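Local coordinates for Galactose/lactose metabolism regulatory protein GAL80 (Saccharomyces cerevisiae, PDB 3BTV) that represses yeast galactose and lactose metabolic genes by binding the activator GAL4 and blocking its action when no inducing sugar is present, at residues B[98-103]-B[203-208]; B[209-214]-B[413-418]; B[236-241]-B[261-266]; B[243-248]-B[255-260]. The protein carries 1 engineered substitution. All coordinates share one frame; numbering follows the deposited sequence.

Contact 1 of 4, residues B[98-103]-B[203-208]; sequences QVASHY and IGNGVD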
loop_
_atom_site.group_PDB
_atom_site.type_symbol
_atom_site.label_atom_id
_atom_site.label_comp_id
_atom_site.label_asym_id
_atom_site.label_seq_id
_atom_site.Cartn_x
_atom_site.Cartn_y
_atom_site.Cartn_z
ATOM N N GLN B 98 14.481 20.121 -21.340
ATOM C CA GLN B 98 14.563 19.589 -19.983
ATOM C C GLN B 98 13.863 20.518 -18.991
ATOM O O GLN B 98 13.950 21.743 -19.104
ATOM C CB GLN B 98 16.022 19.393 -19.578
ATOM C CG GLN B 98 16.837 20.663 -19.637
ATOM C CD GLN B 98 18.214 20.488 -19.038
ATOM O OE1 GLN B 98 18.926 21.464 -18.793
ATOM N NE2 GLN B 98 18.599 19.238 -18.795
ATOM N N VAL B 99 13.169 19.931 -18.023
ATOM C CA VAL B 99 12.425 20.707 -17.035
ATOM C C VAL B 99 13.307 21.786 -16.401
ATOM O O VAL B 99 12.865 22.913 -16.198
ATOM C CB VAL B 99 11.816 19.797 -15.953
ATOM C CG1 VAL B 99 11.067 20.618 -14.920
ATOM C CG2 VAL B 99 10.889 18.761 -16.594
ATOM N N ALA B 100 14.560 21.456 -16.115
ATOM C CA ALA B 100 15.462 22.422 -15.481
ATOM C C ALA B 100 15.642 23.716 -16.282
ATOM O O ALA B 100 16.096 24.720 -15.738
ATOM C CB ALA B 100 16.820 21.783 -15.187
ATOM N N SER B 101 15.286 23.689 -17.567
ATOM C CA SER B 101 15.426 24.857 -18.436
ATOM C C SER B 101 14.105 25.583 -18.687
ATOM O O SER B 101 14.093 26.643 -19.320
ATOM C CB SER B 101 16.030 24.453 -19.786
ATOM O OG SER B 101 17.321 23.897 -19.618
ATOM N N HIS B 102 13.005 25.009 -18.203
ATOM C CA HIS B 102 11.666 25.557 -18.444
ATOM C C HIS B 102 11.530 27.010 -18.008
ATOM O O HIS B 102 11.116 27.864 -18.786
ATOM C CB HIS B 102 10.604 24.715 -17.732
ATOM C CG HIS B 102 10.225 23.464 -18.466
ATOM N ND1 HIS B 102 9.222 22.621 -18.032
ATOM C CD2 HIS B 102 10.701 22.921 -19.611
ATOM C CE1 HIS B 102 9.108 21.605 -18.871
ATOM N NE2 HIS B 102 9.995 21.764 -19.838
ATOM N N TYR B 103 11.864 27.279 -16.754
ATOM C CA TYR B 103 11.715 28.617 -16.195
ATOM C C TYR B 103 12.551 29.637 -16.955
ATOM O O TYR B 103 12.037 30.674 -17.385
ATOM C CB TYR B 103 12.088 28.605 -14.712
ATOM C CG TYR B 103 11.832 29.896 -13.975
ATOM C CD1 TYR B 103 10.550 30.246 -13.562
ATOM C CD2 TYR B 103 12.880 30.753 -13.659
ATOM C CE1 TYR B 103 10.320 31.428 -12.869
ATOM C CE2 TYR B 103 12.661 31.930 -12.971
ATOM C CZ TYR B 103 11.379 32.264 -12.580
ATOM O OH TYR B 103 11.159 33.436 -11.895
ATOM N N ILE B 203 18.751 16.305 -7.014
ATOM C CA ILE B 203 17.478 16.867 -6.559
ATOM C C ILE B 203 17.299 18.290 -7.101
ATOM O O ILE B 203 18.281 19.002 -7.348
ATOM C CB ILE B 203 17.351 16.846 -5.015
ATOM C CG1 ILE B 203 15.897 17.081 -4.591
ATOM C CG2 ILE B 203 18.281 17.869 -4.387
ATOM C CD1 ILE B 203 15.753 17.625 -3.192
ATOM N N GLY B 204 16.051 18.691 -7.333
ATOM C CA GLY B 204 15.763 20.055 -7.741
ATOM C C GLY B 204 15.867 20.338 -9.231
ATOM O O GLY B 204 15.758 21.486 -9.658
ATOM N N ASN B 205 16.079 19.301 -10.030
ATOM C CA ASN B 205 16.121 19.468 -11.477
ATOM C C ASN B 205 14.799 19.108 -12.146
ATOM O O ASN B 205 14.729 18.974 -13.368
ATOM C CB ASN B 205 17.252 18.647 -12.072
ATOM C CG ASN B 205 18.603 19.260 -11.795
ATOM O OD1 ASN B 205 19.627 18.576 -11.811
ATOM N ND2 ASN B 205 18.611 20.560 -11.518
ATOM N N GLY B 206 13.757 18.940 -11.337
ATOM C CA GLY B 206 12.411 18.751 -11.862
ATOM C C GLY B 206 12.109 17.377 -12.445
ATOM O O GLY B 206 11.077 17.186 -13.093
ATOM N N VAL B 207 13.002 16.418 -12.221
ATOM C CA VAL B 207 12.796 15.054 -12.701
ATOM C C VAL B 207 13.171 14.059 -11.613
ATOM O O VAL B 207 14.302 14.036 -11.157
ATOM C CB VAL B 207 13.612 14.743 -13.966
ATOM C CG1 VAL B 207 13.222 13.372 -14.521
ATOM C CG2 VAL B 207 13.401 15.817 -15.014
ATOM N N ASP B 208 12.212 13.238 -11.199
ATOM C CA ASP B 208 12.440 12.304 -10.108
ATOM C C ASP B 208 11.226 11.410 -9.912
ATOM O O ASP B 208 10.177 11.613 -10.528
ATOM C CB ASP B 208 12.753 13.052 -8.805
ATOM C CG ASP B 208 11.566 13.833 -8.279
ATOM O OD1 ASP B 208 10.676 13.224 -7.650
ATOM O OD2 ASP B 208 11.527 15.059 -8.491
#

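Contact 2 of 4, residues B[209-214]-B[413-418]; sequences LVTTTF and RLIESV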
loop_
_atom_site.group_PDB
_atom_site.type_symbol
_atom_site.label_atom_id
_atom_site.label_comp_id
_atom_site.label_asym_id
_atom_site.label_seq_id
_atom_site.Cartn_x
_atom_site.Cartn_y
_atom_site.Cartn_z
ATOM N N LEU B 209 11.389 10.426 -9.036
ATOM C CA LEU B 209 10.375 9.399 -8.809
ATOM C C LEU B 209 9.037 10.004 -8.405
ATOM O O LEU B 209 7.977 9.543 -8.824
ATOM C CB LEU B 209 10.839 8.437 -7.712
ATOM C CG LEU B 209 9.847 7.317 -7.374
ATOM C CD1 LEU B 209 9.619 6.457 -8.622
ATOM C CD2 LEU B 209 10.323 6.463 -6.213
ATOM N N VAL B 210 9.083 11.028 -7.566
ATOM C CA VAL B 210 7.853 11.606 -7.056
ATOM C C VAL B 210 7.213 12.538 -8.077
ATOM O O VAL B 210 6.049 12.365 -8.478
ATOM C CB VAL B 210 8.099 12.353 -5.752
ATOM C CG1 VAL B 210 6.783 12.874 -5.201
ATOM C CG2 VAL B 210 8.761 11.424 -4.750
ATOM N N THR B 211 7.995 13.515 -8.508
ATOM C CA THR B 211 7.511 14.545 -9.402
ATOM C C THR B 211 7.019 13.954 -10.706
ATOM O O THR B 211 5.988 14.360 -11.244
ATOM C CB THR B 211 8.634 15.552 -9.721
ATOM O OG1 THR B 211 9.118 16.123 -8.495
ATOM C CG2 THR B 211 8.117 16.646 -10.635
ATOM N N THR B 212 7.760 12.985 -11.218
ATOM C CA THR B 212 7.518 12.522 -12.571
ATOM C C THR B 212 6.634 11.286 -12.610
ATOM O O THR B 212 5.508 11.335 -13.104
ATOM C CB THR B 212 8.845 12.257 -13.302
ATOM O OG1 THR B 212 9.730 13.362 -13.080
ATOM C CG2 THR B 212 8.612 12.073 -14.814
ATOM N N THR B 213 7.142 10.183 -12.077
ATOM C CA THR B 213 6.463 8.901 -12.173
ATOM C C THR B 213 5.188 8.884 -11.345
ATOM O O THR B 213 4.118 8.593 -11.847
ATOM C CB THR B 213 7.365 7.754 -11.709
ATOM O OG1 THR B 213 8.625 7.854 -12.374
ATOM C CG2 THR B 213 6.722 6.404 -12.041
ATOM N N PHE B 214 5.317 9.212 -10.068
ATOM C CA PHE B 214 4.154 9.366 -9.222
ATOM C C PHE B 214 3.238 10.481 -9.732
ATOM O O PHE B 214 2.015 10.344 -9.704
ATOM C CB PHE B 214 4.588 9.622 -7.784
ATOM C CG PHE B 214 3.448 9.912 -6.855
ATOM C CD1 PHE B 214 2.638 8.893 -6.392
ATOM C CD2 PHE B 214 3.183 11.203 -6.455
ATOM C CE1 PHE B 214 1.597 9.162 -5.546
ATOM C CE2 PHE B 214 2.137 11.479 -5.600
ATOM C CZ PHE B 214 1.349 10.463 -5.147
ATOM N N ARG B 413 1.182 21.410 -6.638
ATOM C CA ARG B 413 0.816 21.634 -5.237
ATOM C C ARG B 413 0.751 20.320 -4.505
ATOM O O ARG B 413 1.133 20.229 -3.335
ATOM C CB ARG B 413 -0.523 22.357 -5.128
ATOM C CG ARG B 413 -0.457 23.819 -5.576
ATOM C CD ARG B 413 -1.822 24.499 -5.552
ATOM N NE ARG B 413 -1.711 25.917 -5.891
ATOM C CZ ARG B 413 -2.739 26.759 -5.989
ATOM N NH1 ARG B 413 -3.983 26.339 -5.779
ATOM N NH2 ARG B 413 -2.517 28.032 -6.297
ATOM N N LEU B 414 0.269 19.289 -5.197
ATOM C CA LEU B 414 0.199 17.970 -4.594
ATOM C C LEU B 414 1.597 17.389 -4.380
ATOM O O LEU B 414 1.884 16.812 -3.332
ATOM C CB LEU B 414 -0.656 17.016 -5.450
ATOM C CG LEU B 414 -0.843 15.611 -4.874
ATOM C CD1 LEU B 414 -1.508 15.666 -3.507
ATOM C CD2 LEU B 414 -1.656 14.702 -5.853
ATOM N N ILE B 415 2.458 17.527 -5.379
ATOM C CA ILE B 415 3.821 17.037 -5.257
ATOM C C ILE B 415 4.546 17.791 -4.142
ATOM O O ILE B 415 5.246 17.197 -3.317
ATOM C CB ILE B 415 4.608 17.234 -6.553
ATOM C CG1 ILE B 415 4.029 16.356 -7.681
ATOM C CG2 ILE B 415 6.061 16.894 -6.318
ATOM C CD1 ILE B 415 3.917 14.893 -7.317
ATOM N N GLU B 416 4.373 19.105 -4.117
ATOM C CA GLU B 416 4.974 19.901 -3.046
ATOM C C GLU B 416 4.541 19.336 -1.703
ATOM O O GLU B 416 5.364 19.144 -0.811
ATOM C CB GLU B 416 4.587 21.371 -3.172
ATOM C CG GLU B 416 5.141 22.265 -2.056
ATOM C CD GLU B 416 6.607 21.999 -1.748
ATOM O OE1 GLU B 416 7.357 21.599 -2.665
ATOM O OE2 GLU B 416 7.013 22.196 -0.581
ATOM N N SER B 417 3.253 19.025 -1.582
ATOM C CA SER B 417 2.700 18.489 -0.338
ATOM C C SER B 417 3.218 17.107 0.027
ATOM O O SER B 417 3.401 16.806 1.206
ATOM C CB SER B 417 1.179 18.468 -0.398
ATOM O OG SER B 417 0.704 19.768 -0.688
ATOM N N VAL B 418 3.439 16.250 -0.967
ATOM C CA VAL B 418 4.064 14.964 -0.675
ATOM C C VAL B 418 5.407 15.183 0.062
ATOM O O VAL B 418 5.659 14.594 1.121
ATOM C CB VAL B 418 4.271 14.118 -1.945
ATOM C CG1 VAL B 418 5.262 13.018 -1.678
ATOM C CG2 VAL B 418 2.922 13.512 -2.420
#

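Contact 3 of 4, residues B[236-241]-B[261-266]; sequences VFNNIP and VPDHLL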
loop_
_atom_site.group_PDB
_atom_site.type_symbol
_atom_site.label_atom_id
_atom_site.label_comp_id
_atom_site.label_asym_id
_atom_site.label_seq_id
_atom_site.Cartn_x
_atom_site.Cartn_y
_atom_site.Cartn_z
ATOM N N VAL B 236 9.302 9.571 1.901
ATOM C CA VAL B 236 10.140 9.609 0.711
ATOM C C VAL B 236 11.530 9.135 1.103
ATOM O O VAL B 236 12.096 9.589 2.090
ATOM C CB VAL B 236 10.201 11.036 0.144
ATOM C CG1 VAL B 236 11.098 11.101 -1.088
ATOM C CG2 VAL B 236 8.790 11.517 -0.174
ATOM N N PHE B 237 12.082 8.211 0.330
ATOM C CA PHE B 237 13.325 7.558 0.727
ATOM C C PHE B 237 14.495 7.786 -0.223
ATOM O O PHE B 237 14.352 7.703 -1.443
ATOM C CB PHE B 237 13.113 6.045 0.815
ATOM C CG PHE B 237 12.105 5.625 1.839
ATOM C CD1 PHE B 237 10.742 5.753 1.597
ATOM C CD2 PHE B 237 12.518 5.075 3.034
ATOM C CE1 PHE B 237 9.818 5.360 2.553
ATOM C CE2 PHE B 237 11.593 4.668 3.989
ATOM C CZ PHE B 237 10.249 4.811 3.751
ATOM N N ASN B 238 15.666 8.037 0.347
ATOM C CA ASN B 238 16.902 7.874 -0.410
ATOM C C ASN B 238 17.735 6.816 0.301
ATOM O O ASN B 238 18.725 7.127 0.949
ATOM C CB ASN B 238 17.671 9.195 -0.549
ATOM C CG ASN B 238 18.894 9.069 -1.449
ATOM O OD1 ASN B 238 19.053 8.089 -2.175
ATOM N ND2 ASN B 238 19.769 10.062 -1.393
ATOM N N ASN B 239 17.306 5.562 0.205
ATOM C CA ASN B 239 18.038 4.462 0.818
ATOM C C ASN B 239 19.180 4.007 -0.083
ATOM O O ASN B 239 19.960 3.131 0.275
ATOM C CB ASN B 239 17.107 3.276 1.061
ATOM C CG ASN B 239 16.265 3.424 2.316
ATOM O OD1 ASN B 239 16.521 4.274 3.176
ATOM N ND2 ASN B 239 15.248 2.575 2.430
ATOM N N ILE B 240 19.244 4.582 -1.274
ATOM C CA ILE B 240 20.266 4.225 -2.254
ATOM C C ILE B 240 21.003 5.488 -2.692
ATOM O O ILE B 240 20.838 5.953 -3.824
ATOM C CB ILE B 240 19.644 3.516 -3.502
ATOM C CG1 ILE B 240 18.694 2.387 -3.071
ATOM C CG2 ILE B 240 20.731 2.989 -4.428
ATOM C CD1 ILE B 240 18.013 1.660 -4.252
ATOM N N PRO B 241 21.825 6.052 -1.789
ATOM C CA PRO B 241 22.556 7.302 -2.058
ATOM C C PRO B 241 23.616 7.137 -3.143
ATOM O O PRO B 241 24.073 8.132 -3.718
ATOM C CB PRO B 241 23.259 7.612 -0.726
ATOM C CG PRO B 241 22.830 6.601 0.241
ATOM C CD PRO B 241 22.171 5.463 -0.488
ATOM N N VAL B 261 18.149 12.185 -5.627
ATOM C CA VAL B 261 16.705 11.965 -5.796
ATOM C C VAL B 261 16.238 10.661 -5.109
ATOM O O VAL B 261 17.043 9.767 -4.839
ATOM C CB VAL B 261 16.296 11.985 -7.286
ATOM C CG1 VAL B 261 16.617 13.344 -7.906
ATOM C CG2 VAL B 261 16.996 10.875 -8.040
ATOM N N PRO B 262 14.928 10.544 -4.818
ATOM C CA PRO B 262 14.448 9.391 -4.042
ATOM C C PRO B 262 14.495 8.061 -4.792
ATOM O O PRO B 262 14.419 8.024 -6.020
ATOM C CB PRO B 262 12.985 9.747 -3.760
ATOM C CG PRO B 262 12.891 11.223 -3.994
ATOM C CD PRO B 262 13.849 11.510 -5.084
ATOM N N ASP B 263 14.611 6.973 -4.039
ATOM C CA ASP B 263 14.496 5.624 -4.589
ATOM C C ASP B 263 13.250 4.891 -4.102
ATOM O O ASP B 263 13.026 3.736 -4.470
ATOM C CB ASP B 263 15.723 4.788 -4.243
ATOM C CG ASP B 263 16.237 5.076 -2.861
ATOM O OD1 ASP B 263 15.567 4.680 -1.886
ATOM O OD2 ASP B 263 17.305 5.717 -2.759
ATOM N N HIS B 264 12.449 5.532 -3.258
ATOM C CA HIS B 264 11.160 4.923 -2.881
ATOM C C HIS B 264 10.188 5.954 -2.367
ATOM O O HIS B 264 10.579 6.915 -1.710
ATOM C CB HIS B 264 11.331 3.849 -1.814
ATOM C CG HIS B 264 10.282 2.783 -1.863
ATOM N ND1 HIS B 264 9.069 2.897 -1.215
ATOM C CD2 HIS B 264 10.266 1.577 -2.474
ATOM C CE1 HIS B 264 8.352 1.806 -1.425
ATOM N NE2 HIS B 264 9.064 0.977 -2.173
ATOM N N LEU B 265 8.916 5.738 -2.670
ATOM C CA LEU B 265 7.853 6.589 -2.185
ATOM C C LEU B 265 6.762 5.710 -1.592
ATOM O O LEU B 265 6.277 4.765 -2.245
ATOM C CB LEU B 265 7.269 7.445 -3.322
ATOM C CG LEU B 265 5.957 8.181 -2.973
ATOM C CD1 LEU B 265 6.187 9.293 -1.962
ATOM C CD2 LEU B 265 5.257 8.733 -4.206
ATOM N N LEU B 266 6.384 6.011 -0.357
ATOM C CA LEU B 266 5.182 5.428 0.248
ATOM C C LEU B 266 4.192 6.552 0.322
ATOM O O LEU B 266 4.513 7.633 0.808
ATOM C CB LEU B 266 5.434 4.902 1.663
ATOM C CG LEU B 266 6.459 3.782 1.851
ATOM C CD1 LEU B 266 6.673 3.507 3.333
ATOM C CD2 LEU B 266 6.027 2.512 1.130
#

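Contact 4 of 4, residues B[243-248]-B[255-260]; sequences QELIDE and QRVPKT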
loop_
_atom_site.group_PDB
_atom_site.type_symbol
_atom_site.label_atom_id
_atom_site.label_comp_id
_atom_site.label_asym_id
_atom_site.label_seq_id
_atom_site.Cartn_x
_atom_site.Cartn_y
_atom_site.Cartn_z
ATOM N N GLN B 243 24.536 4.752 -6.610
ATOM C CA GLN B 243 24.116 3.763 -7.590
ATOM C C GLN B 243 25.330 3.161 -8.293
ATOM O O GLN B 243 26.375 3.810 -8.427
ATOM C CB GLN B 243 23.202 4.410 -8.626
ATOM C CG GLN B 243 21.809 4.761 -8.110
ATOM C CD GLN B 243 20.987 5.407 -9.186
ATOM O OE1 GLN B 243 21.410 6.405 -9.793
ATOM N NE2 GLN B 243 19.814 4.837 -9.456
ATOM N N GLU B 244 25.181 1.921 -8.747
ATOM C CA GLU B 244 26.219 1.243 -9.516
ATOM C C GLU B 244 26.019 1.521 -10.987
ATOM O O GLU B 244 24.937 1.290 -11.528
ATOM C CB GLU B 244 26.134 -0.263 -9.291
ATOM C CG GLU B 244 26.407 -0.689 -7.861
ATOM C CD GLU B 244 27.896 -0.797 -7.572
ATOM O OE1 GLU B 244 28.702 -0.576 -8.503
ATOM O OE2 GLU B 244 28.261 -1.109 -6.414
ATOM N N LEU B 245 27.063 2.025 -11.636
ATOM C CA LEU B 245 27.028 2.230 -13.078
ATOM C C LEU B 245 26.938 0.884 -13.807
ATOM O O LEU B 245 27.611 -0.075 -13.429
ATOM C CB LEU B 245 28.272 3.005 -13.527
ATOM C CG LEU B 245 28.310 4.499 -13.191
ATOM C CD1 LEU B 245 29.647 5.112 -13.581
ATOM C CD2 LEU B 245 27.170 5.218 -13.908
ATOM N N ILE B 246 26.100 0.810 -14.838
ATOM C CA ILE B 246 26.014 -0.387 -15.676
ATOM C C ILE B 246 26.208 -0.050 -17.165
ATOM O O ILE B 246 26.002 1.096 -17.587
ATOM C CB ILE B 246 24.666 -1.134 -15.493
ATOM C CG1 ILE B 246 23.485 -0.177 -15.685
ATOM C CG2 ILE B 246 24.599 -1.791 -14.130
ATOM C CD1 ILE B 246 22.158 -0.874 -15.965
ATOM N N ASP B 247 26.606 -1.049 -17.955
ATOM C CA ASP B 247 26.761 -0.873 -19.398
ATOM C C ASP B 247 25.481 -1.246 -20.136
ATOM O O ASP B 247 24.474 -1.626 -19.518
ATOM C CB ASP B 247 27.938 -1.695 -19.932
ATOM C CG ASP B 247 27.701 -3.195 -19.841
ATOM O OD1 ASP B 247 26.595 -3.616 -19.430
ATOM O OD2 ASP B 247 28.628 -3.958 -20.182
ATOM N N GLU B 248 25.530 -1.143 -21.462
ATOM C CA GLU B 248 24.370 -1.393 -22.310
ATOM C C GLU B 248 23.871 -2.831 -22.164
ATOM O O GLU B 248 22.679 -3.111 -22.333
ATOM C CB GLU B 248 24.729 -1.106 -23.767
ATOM C CG GLU B 248 25.531 0.170 -23.943
ATOM C CD GLU B 248 26.575 0.049 -25.030
ATOM O OE1 GLU B 248 26.600 -0.990 -25.719
ATOM O OE2 GLU B 248 27.377 0.992 -25.190
ATOM N N GLN B 255 31.856 1.046 -10.802
ATOM C CA GLN B 255 31.958 2.452 -10.431
ATOM C C GLN B 255 30.629 2.945 -9.855
ATOM O O GLN B 255 29.570 2.753 -10.459
ATOM C CB GLN B 255 32.391 3.302 -11.634
ATOM C CG GLN B 255 32.595 4.780 -11.316
ATOM C CD GLN B 255 33.438 4.994 -10.074
ATOM O OE1 GLN B 255 32.993 5.615 -9.101
ATOM N NE2 GLN B 255 34.659 4.465 -10.091
ATOM N N ARG B 256 30.696 3.559 -8.675
ATOM C CA ARG B 256 29.511 4.106 -8.021
ATOM C C ARG B 256 29.362 5.611 -8.246
ATOM O O ARG B 256 30.355 6.339 -8.328
ATOM C CB ARG B 256 29.546 3.800 -6.526
ATOM C CG ARG B 256 29.115 2.378 -6.205
ATOM C CD ARG B 256 29.154 2.083 -4.717
ATOM N NE ARG B 256 28.452 0.833 -4.438
ATOM C CZ ARG B 256 28.328 0.290 -3.229
ATOM N NH1 ARG B 256 28.876 0.887 -2.172
ATOM N NH2 ARG B 256 27.657 -0.853 -3.074
ATOM N N VAL B 257 28.116 6.065 -8.356
ATOM C CA VAL B 257 27.816 7.486 -8.535
ATOM C C VAL B 257 26.686 7.912 -7.603
ATOM O O VAL B 257 25.804 7.116 -7.288
ATOM C CB VAL B 257 27.433 7.820 -9.985
ATOM C CG1 VAL B 257 28.681 7.816 -10.892
ATOM C CG2 VAL B 257 26.338 6.867 -10.498
ATOM N N PRO B 258 26.704 9.180 -7.168
ATOM C CA PRO B 258 25.769 9.617 -6.130
ATOM C C PRO B 258 24.397 9.965 -6.695
ATOM O O PRO B 258 24.277 10.447 -7.826
ATOM C CB PRO B 258 26.439 10.881 -5.561
ATOM C CG PRO B 258 27.741 11.063 -6.344
ATOM C CD PRO B 258 27.587 10.274 -7.600
ATOM N N LYS B 259 23.362 9.711 -5.899
ATOM C CA LYS B 259 22.007 10.084 -6.265
ATOM C C LYS B 259 21.424 10.876 -5.105
ATOM O O LYS B 259 21.494 10.441 -3.954
ATOM C CB LYS B 259 21.173 8.822 -6.530
ATOM C CG LYS B 259 19.700 9.060 -6.850
ATOM C CD LYS B 259 18.983 7.755 -7.243
ATOM C CE LYS B 259 18.852 6.772 -6.059
ATOM N NZ LYS B 259 18.426 7.428 -4.767
ATOM N N THR B 260 20.859 12.043 -5.386
ATOM C CA THR B 260 20.148 12.749 -4.323
ATOM C C THR B 260 18.626 12.704 -4.495
ATOM O O THR B 260 17.896 13.144 -3.613
ATOM C CB THR B 260 20.626 14.200 -4.182
ATOM O OG1 THR B 260 20.526 14.861 -5.448
ATOM C CG2 THR B 260 22.078 14.234 -3.696
#

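Contact 1 of 4, residues B[98-103]-B[203-208]
At the junction between the Rossmann domain and the C-terminal domain, Val99 and Ala100 meet the backbone of Asn205 and Gly206 and the side chain of Val207. No hydrogen bond crosses, so the fit is one of shape. Val99 spreads both methyls over the Gly206-Val207 backbone: CG1 lies against Gly206 CA at 3.8 Å, while CG2 reaches Gly206 O at 3.8 Å and Val207 CG2 at 4.2 Å. CG1 is turned anti to the backbone N (chi1 179°), which brings it against the glycine. A CB on Gly206 would collide with Val99 CG1, and the positive phi of 76° also favours glycine. Next to it, Ala100 CB comes to 3.9 Å from Asn205 O. With an alanine in place of Val99, both methyls would go and a gap would probably open over Gly206, leaving Val207 CG2 without the methyl it meets here. Behind the contact, His102 N bonds Val99 O at 2.9 Å and Val99 CA sits 3.7 Å above the His102 ring plane, with His102 ND1 held by Leu128 O. Beyond Val207, Asp208 is the N-cap of helix 209-225. A turn after a Rossmann strand, here 92-95, abutting a loop of the second domain is consistent with the two-domain build of the Gfo/Idh/MocA oxidoreductase family, to which this repressor is related.

Contact 2 of 4, residues B[209-214]-B[413-418]
Ile415 is the main bump of this helix pair, pushing its CD1 methyl into a hollow of helix 209-225 walled by Val210 and Phe214. The methyl ends 3.5 Å from Val210 O and 3.9 Å from Phe214 CD2, arriving at the edge of the phenyl ring near its plane. With Ile415 CG1 beside the backbone N (chi1 -66°), the other branch, CG2, stands opposite that N and meets Thr211 OG1 at 3.8 Å; that hydroxyl is engaged by Asp208 OD2. One turn on, Val418 forks around the opposing surface: its CG1 packs on Val210 CG1 at 3.8 Å, and its CG2 approaches Phe214 CE2 at 3.9 Å. Val210 CG1 in return sits between Ile415 CD1 and Val418 CG1, so bumps from both helices interlock. Val210, Thr211 and Phe214 lie in a wider pi-type turn, with Phe214 N bonded to Leu209 O. The axes of the two short segments approach to 9.9 Å, their directions 137° apart, roughly antiparallel. Around the pair, Phe214 and Val418 reach Leu265 and Phe267 of strand 264-271, Val418 also touches Ala234 and Val236 of strand 229-237, and Trp126, just past strand 121-125, bonds Thr211 O.

Contact 3 of 4, residues B[236-241]-B[261-266]
Asp263 grips the turn that follows strand 229-237 with both carboxylate oxygens. OD1 accepts Asn239 N at 2.9 Å through its syn lone pair, and OD2 takes Ile240 N at 2.7 Å, met from 47° above the carboxylate plane. The carboxylate gets there because CG stands between the backbone N and the carbonyl carbon (chi1 37°), the crowded position. Ile240 then lies obliquely against it, its CB 3.3 Å from OD2. An alanine in place of Asp263 would probably leave both N-H groups without their acceptor and Lys259 NZ without its salt-bridge mate, setting the turn free to shift. Backbone bonds fix the aspartate: Asp263 N reaches Phe237 O at 2.7 Å, while His264 N makes only a weak bond to the same oxygen. Two residues facing one make this a classic beta bulge, where the end of strand 229-237 pairs antiparallel with the start of strand 264-271 and Phe237 N bonds His264 O at 2.8 Å. Beside it the His264 ring turns its edge to the Phe237 face in an offset edge-to-face pair, planes 88° apart, and Leu266 CD1 touches Phe237 CE1 at 3.7 Å. The sheet face of Val236 and Leu265 packs differently: Val236 CG1 presses tightly on Pro262 CG at 3.4 Å, and both residues touch Tyr419 of helix 405-424. Farther out, Lys259 NZ bridges Asp263 OD2 and Asn238 OD1, and Asn239 OD1 accepts from Asn275 ND2 of the second subunit, whose Thr270 also packs on Phe237.

Contact 4 of 4, residues B[243-248]-B[255-260]
Gln243 pairs with Val257 to start an antiparallel ladder between strands 242-246 and 255-258, two members of a small three-stranded sheet completed by strand 191-193. Two backbone bonds join this pair, Gln243 N to Val257 O and Val257 N to Gln243 O, each 2.8 Å. Beyond the backbone, the flat end of Gln243 lies across the Lys259 chain, CD to CD 3.6 Å; its amide is bonded outside, NE2 to Gly189 O and Trp187 O, OE1 to Arg192 NE, while the Lys259 ammonium is held by Val261 O. Glu244, on the other face, sits opposite Arg256 in a non-hydrogen-bonded pair and bends at chi2 (-83°) to bring OE2 to the NE edge of the guanidinium. Arg256 NE gives OE2 a 2.8 Å salt bridge, arriving 59° out of the carboxylate plane. Next along, Leu245 N bonds Gln255 O at 2.9 Å, nearly straight at 170°. The Leu245 side chain lies beside that of Gln255, CD1 3.7 Å from Gln255 CG, and its CD2 meets Val257 CG2 at 3.9 Å.

Contact 1 joins the Rossmann domain to the C-terminal domain; contacts 3 and 4 lie within the latter, and contact 2 sets helix 209-225 against helix 405-424. Loop 203-208 runs straight into helix 209-225, so contact 2 begins where contact 1 ends, with centres 13 Å apart. Contact 2 closes a long loop of chain in which contact 3 is nested, and contact 4 is nested inside the loop closed by contact 3. Contacts 2 and 3 also lie 13 Å apart between centres, meeting at strand 264-271. Contacts 3 and 4, about 15 Å apart, are joined by both chain connections and by Lys259. A probable hydrogen bond from Ile203 to Thr260 links contact 1 to the chain just past strand 255-258.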